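Local structure of bacterioferritin (Mycobacterium tuberculosis, 3UOI) at residues Glu49-Asp52 / Glu53-His56; Glu123-Val126 / Ala127-Glu131. The protein probably stores iron, oxidising Fe(2+) to Fe(3+) with dioxygen at a ferroxidase centre and laying it down as a mineral core inside a hollow 24-subunit, heme-containing shell. All coordinates share one frame; numbering follows the deposited sequence.

Contact 1. Residues Glu49-Asp52 / Glu53-His56; sequences ESFD and EMRH. With HEM (protoporphyrin IX containing Fe), chain B.
Phe51 and Met54 meet in a local Met-aromatic contact, one turn apart on helix 40-66 of the ferritin-like four-helix bundle, where the helix faces the heme. The two side chains run side by side and point the same way. Met54 SD stands above the phenyl face but at a distance, 5.1 Å from the ring centroid, and its methyl CE comes to 4.0 Å from Phe51 CD1. With CG anti to the carbonyl carbon (chi1 -83°) and the chain bent only at chi3, Met54 carries its sulfur to the heme iron, SD to FE being 2.3 Å. Met54 of the second subunit binds the same iron, so the heme bridges the dimer. Phe51 adds a wall to this pocket, its CZ lying 3.7 Å from heme C2A. Arg55, bent at chi3 and lying beside Asp52, brings NH1 to 3.1 Å from the propionate O2D of the heme; a salt bridge between Asp52 OD1 and Arg55 NH2 is doubtful, since the atoms are modelled too close. The same turn serves a second site: Glu53 and His56, predicted iron ligands, are joined by a nearly straight hydrogen bond from His56 ND1 to the less surely placed Glu53 OE2 (3.0 Å), while NE2 is turned to Asp128. Asp52 O, which accepts the backbone N-H of His56, lies over one face of that imidazole, 3.4 Å from its CG.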
# COMPACT_ATOMS: atom_id res chain seq x y z
N GLU A 49 37.55 -16.01 -4.97
CA GLU A 49 38.39 -16.56 -6.01
C GLU A 49 38.29 -18.10 -6.07
O GLU A 49 38.25 -18.68 -7.11
CB GLU A 49 39.83 -16.05 -5.91
CG GLU A 49 39.99 -14.53 -6.04
CD GLU A 49 39.97 -14.02 -7.45
OE1 GLU A 49 39.80 -14.79 -8.35
OE2 GLU A 49 40.10 -12.84 -7.67
N SER A 50 38.24 -18.74 -4.92
CA SER A 50 38.14 -20.17 -4.87
C SER A 50 36.81 -20.66 -5.49
O SER A 50 36.77 -21.66 -6.14
CB SER A 50 38.41 -20.72 -3.49
OG SER A 50 37.28 -20.76 -2.73
N PHE A 51 35.76 -19.91 -5.24
CA PHE A 51 34.44 -20.15 -5.74
C PHE A 51 34.45 -20.03 -7.22
O PHE A 51 33.83 -20.77 -7.88
CB PHE A 51 33.40 -19.26 -5.08
CG PHE A 51 33.02 -19.69 -3.69
CD1 PHE A 51 33.94 -20.15 -2.82
CD2 PHE A 51 31.76 -19.67 -3.28
CE1 PHE A 51 33.61 -20.54 -1.58
CE2 PHE A 51 31.44 -20.09 -2.02
CZ PHE A 51 32.38 -20.52 -1.18
N ASP A 52 35.20 -19.05 -7.72
CA ASP A 52 35.33 -18.84 -9.15
C ASP A 52 36.02 -20.04 -9.79
O ASP A 52 35.64 -20.49 -10.87
CB ASP A 52 36.11 -17.56 -9.45
CG ASP A 52 35.30 -16.31 -9.16
OD1 ASP A 52 34.06 -16.41 -9.06
OD2 ASP A 52 35.91 -15.22 -9.04
N GLU A 53 37.04 -20.55 -9.11
CA GLU A 53 37.78 -21.71 -9.59
C GLU A 53 36.88 -22.95 -9.54
O GLU A 53 36.90 -23.78 -10.45
CB GLU A 53 39.03 -21.94 -8.74
CG GLU A 53 40.33 -21.75 -9.51
CD GLU A 53 40.21 -20.75 -10.64
OE1 GLU A 53 40.01 -19.55 -10.34
OE2 GLU A 53 40.30 -21.15 -11.81
N MET A 54 36.10 -23.06 -8.47
CA MET A 54 35.18 -24.18 -8.31
C MET A 54 34.19 -24.20 -9.47
O MET A 54 33.87 -25.26 -10.01
CB MET A 54 34.44 -24.08 -6.98
CG MET A 54 35.21 -24.63 -5.79
SD MET A 54 34.23 -24.65 -4.27
CE MET A 54 35.38 -23.88 -3.13
N ARG A 55 33.70 -23.02 -9.84
CA ARG A 55 32.77 -22.90 -10.95
C ARG A 55 33.44 -23.34 -12.25
O ARG A 55 32.82 -24.00 -13.08
CB ARG A 55 32.28 -21.45 -11.08
CG ARG A 55 30.99 -21.17 -10.34
CD ARG A 55 30.33 -19.89 -10.83
NE ARG A 55 31.08 -18.70 -10.41
CZ ARG A 55 31.18 -18.29 -9.15
NH1 ARG A 55 30.59 -18.97 -8.18
NH2 ARG A 55 31.88 -17.20 -8.87
N HIS A 56 34.71 -22.99 -12.40
CA HIS A 56 35.48 -23.37 -13.58
C HIS A 56 35.59 -24.92 -13.65
O HIS A 56 35.44 -25.49 -14.68
CB HIS A 56 36.86 -22.78 -13.56
CG HIS A 56 36.92 -21.35 -13.92
ND1 HIS A 56 37.96 -20.54 -13.53
CD2 HIS A 56 36.09 -20.57 -14.64
CE1 HIS A 56 37.77 -19.34 -14.01
NE2 HIS A 56 36.65 -19.33 -14.68
CHA HEM B . 30.17 -23.77 -3.03
CHB HEM B . 33.66 -25.10 0.01
CHC HEM B . 35.34 -28.13 -3.35
CHD HEM B . 31.72 -27.00 -6.35
C1A HEM B . 30.85 -23.97 -1.84
C2A HEM B . 30.46 -23.57 -0.51
C3A HEM B . 31.47 -23.94 0.31
C4A HEM B . 32.48 -24.57 -0.46
CMA HEM B . 31.57 -23.78 1.84
CAA HEM B . 29.12 -22.85 -0.20
CBA HEM B . 27.98 -23.81 -0.60
CGA HEM B . 26.84 -23.94 0.41
O1A HEM B . 26.10 -24.99 0.43
O2A HEM B . 26.65 -22.97 1.19
C1B HEM B . 34.47 -26.00 -0.66
C2B HEM B . 35.75 -26.51 -0.19
C3B HEM B . 36.21 -27.36 -1.10
C4B HEM B . 35.23 -27.40 -2.19
CMB HEM B . 36.47 -26.19 1.15
CAB HEM B . 37.56 -28.12 -0.93
CBB HEM B . 38.15 -28.70 -1.96
C1C HEM B . 34.53 -28.13 -4.47
C2C HEM B . 34.79 -28.84 -5.72
C3C HEM B . 33.76 -28.53 -6.54
C4C HEM B . 32.88 -27.58 -5.87
CMC HEM B . 36.00 -29.77 -6.01
CAC HEM B . 33.51 -29.03 -7.96
CBC HEM B . 32.69 -28.26 -8.69
C1D HEM B . 31.03 -25.97 -5.76
C2D HEM B . 30.01 -25.21 -6.41
C3D HEM B . 29.55 -24.22 -5.35
C4D HEM B . 30.33 -24.49 -4.21
CMD HEM B . 29.43 -25.40 -7.85
CAD HEM B . 28.47 -23.17 -5.43
CBD HEM B . 29.08 -22.00 -6.19
CGD HEM B . 28.07 -20.90 -6.13
O1D HEM B . 27.37 -20.76 -5.07
O2D HEM B . 27.96 -20.18 -7.14
NA HEM B . 32.08 -24.54 -1.75
NB HEM B . 34.18 -26.54 -1.89
NC HEM B . 33.37 -27.40 -4.64
ND HEM B . 31.27 -25.51 -4.47
FE HEM B . 32.69 -25.98 -3.27

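Contact 2. Residues Glu123-Val126 / Ala127-Glu131; sequences EKIV and ADEEE
Ile125, Val126 and Ala127 lie at the heart of this local contact, where two successive turns of helix 116-146 in the ferritin-like bundle rest on each other through i to i+4 backbone bonds and the side chains beside them. Val126 is the residue on which the next turn leans. Its carbonyl accepts the backbone N-H of Glu130, N to O 3.0 Å, while CG of Glu130 comes in tightly, 2.9 Å from that same Val126 O. Above this the two side chains cross obliquely, with Val126 CG1 3.9 Å from Glu130 OE2. The Glu130 chain extends beyond CG, and its carboxylate goes on to Arg63 and Thr117 of the third subunit. Ala127, whose N-H is bonded to Glu123 O, sets its methyl CB 3.6 Å from Lys124 O; this small side chain, like Val126, packs on Thr117 of that subunit. Ile125 turns to the bundle interior, against Ile60, Gln16 and Leu103, the last shared with Val126. Its CG2, anti to the backbone N, lies alongside Glu129 and reaches 4.0 Å from Glu129 CG. Chi1 of Glu129 (-52°) sets that same methylene 3.0 Å from Ile125 O; the bend at chi2 (-67°) then turns the carboxylate toward Glu53, while the side chain also packs on Val99. On the remaining side Asp128 holds its CG 3.4 Å from Lys124 O, its carboxylate turned to His56 of helix 40-66. The contact is therefore aliphatic close to the backbone, with carboxylates at the tips of the side chains: those of Glu129 and Glu130 are sent in different directions, the first to the predicted diiron site and the second to a subunit interface.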
# COMPACT_ATOMS: atom_id res chain seq x y z
N GLU A 123 38.99 -20.19 -23.51
CA GLU A 123 39.16 -18.79 -23.80
C GLU A 123 38.66 -17.91 -22.65
O GLU A 123 39.30 -16.97 -22.23
CB GLU A 123 38.48 -18.42 -25.11
CG GLU A 123 39.38 -18.48 -26.31
CD GLU A 123 38.70 -18.21 -27.62
OE1 GLU A 123 37.61 -17.65 -27.62
OE2 GLU A 123 39.24 -18.59 -28.63
N LYS A 124 37.50 -18.29 -22.14
CA LYS A 124 36.94 -17.61 -20.98
C LYS A 124 37.78 -17.74 -19.73
O LYS A 124 38.02 -16.79 -19.07
CB LYS A 124 35.49 -18.06 -20.76
CG LYS A 124 34.69 -17.71 -21.91
CD LYS A 124 33.30 -18.14 -21.95
CE LYS A 124 32.56 -17.25 -22.90
NZ LYS A 124 31.42 -17.84 -23.62
N ILE A 125 38.29 -18.92 -19.49
CA ILE A 125 39.13 -19.18 -18.34
C ILE A 125 40.41 -18.36 -18.32
O ILE A 125 40.83 -17.84 -17.31
CB ILE A 125 39.47 -20.65 -18.25
CG1 ILE A 125 38.22 -21.47 -18.00
CG2 ILE A 125 40.57 -20.90 -17.26
CD1 ILE A 125 38.41 -22.81 -17.87
N VAL A 126 41.00 -18.23 -19.48
CA VAL A 126 42.17 -17.46 -19.67
C VAL A 126 41.94 -16.01 -19.35
O VAL A 126 42.77 -15.38 -18.73
CB VAL A 126 42.71 -17.56 -21.10
CG1 VAL A 126 43.44 -16.30 -21.42
CG2 VAL A 126 43.60 -18.75 -21.25
N ALA A 127 40.79 -15.49 -19.77
CA ALA A 127 40.49 -14.10 -19.48
C ALA A 127 40.38 -13.87 -17.97
O ALA A 127 40.94 -12.93 -17.40
CB ALA A 127 39.27 -13.66 -20.21
N ASP A 128 39.69 -14.79 -17.32
CA ASP A 128 39.50 -14.71 -15.91
C ASP A 128 40.83 -14.78 -15.17
O ASP A 128 41.07 -13.99 -14.31
CB ASP A 128 38.56 -15.80 -15.41
CG ASP A 128 37.15 -15.73 -16.01
OD1 ASP A 128 36.41 -16.72 -15.92
OD2 ASP A 128 36.78 -14.74 -16.59
N GLU A 129 41.69 -15.71 -15.56
CA GLU A 129 42.99 -15.87 -14.94
C GLU A 129 43.82 -14.61 -15.14
O GLU A 129 44.55 -14.26 -14.30
CB GLU A 129 43.73 -17.10 -15.43
CG GLU A 129 42.99 -18.38 -15.35
CD GLU A 129 42.73 -18.82 -13.94
OE1 GLU A 129 43.33 -19.80 -13.51
OE2 GLU A 129 41.95 -18.18 -13.26
N GLU A 130 43.71 -13.97 -16.28
CA GLU A 130 44.46 -12.76 -16.52
C GLU A 130 44.04 -11.66 -15.52
O GLU A 130 44.85 -11.00 -14.92
CB GLU A 130 44.31 -12.30 -17.97
CG GLU A 130 44.77 -13.27 -19.02
CD GLU A 130 44.70 -12.74 -20.44
OE1 GLU A 130 43.80 -12.03 -20.75
OE2 GLU A 130 45.52 -13.02 -21.23
N GLU A 131 42.73 -11.57 -15.33
CA GLU A 131 42.21 -10.64 -14.34
C GLU A 131 42.78 -10.96 -12.98
O GLU A 131 43.27 -10.11 -12.30
CB GLU A 131 40.68 -10.65 -14.32
CG GLU A 131 40.08 -10.07 -15.55
CD GLU A 131 38.70 -9.45 -15.38
OE1 GLU A 131 38.17 -9.36 -14.27
OE2 GLU A 131 38.14 -9.04 -16.39

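Contacts 1 and 2, centred about 12 Å apart on helices 40-66 and 116-146, meet at the predicted ferroxidase centre, to which they lend Glu53, His56 and Glu129. A probable hydrogen bond joins them, His56 NE2 to Asp128 OD1 at 2.9 Å, which would make Asp128 a second-shell residue, probably helping to fix the imidazole's rotation together with Glu53. Beside it His56 CD2 packs 4.1 Å from Ile125 CG1. Glu53 OE2 and Glu129 OE2 come to 3.7 Å, though the former is less surely placed; such gathered carboxylates suit a site for iron cations. Only contact 1 touches the heme, the side chain of Ile125 being about 12 Å from it.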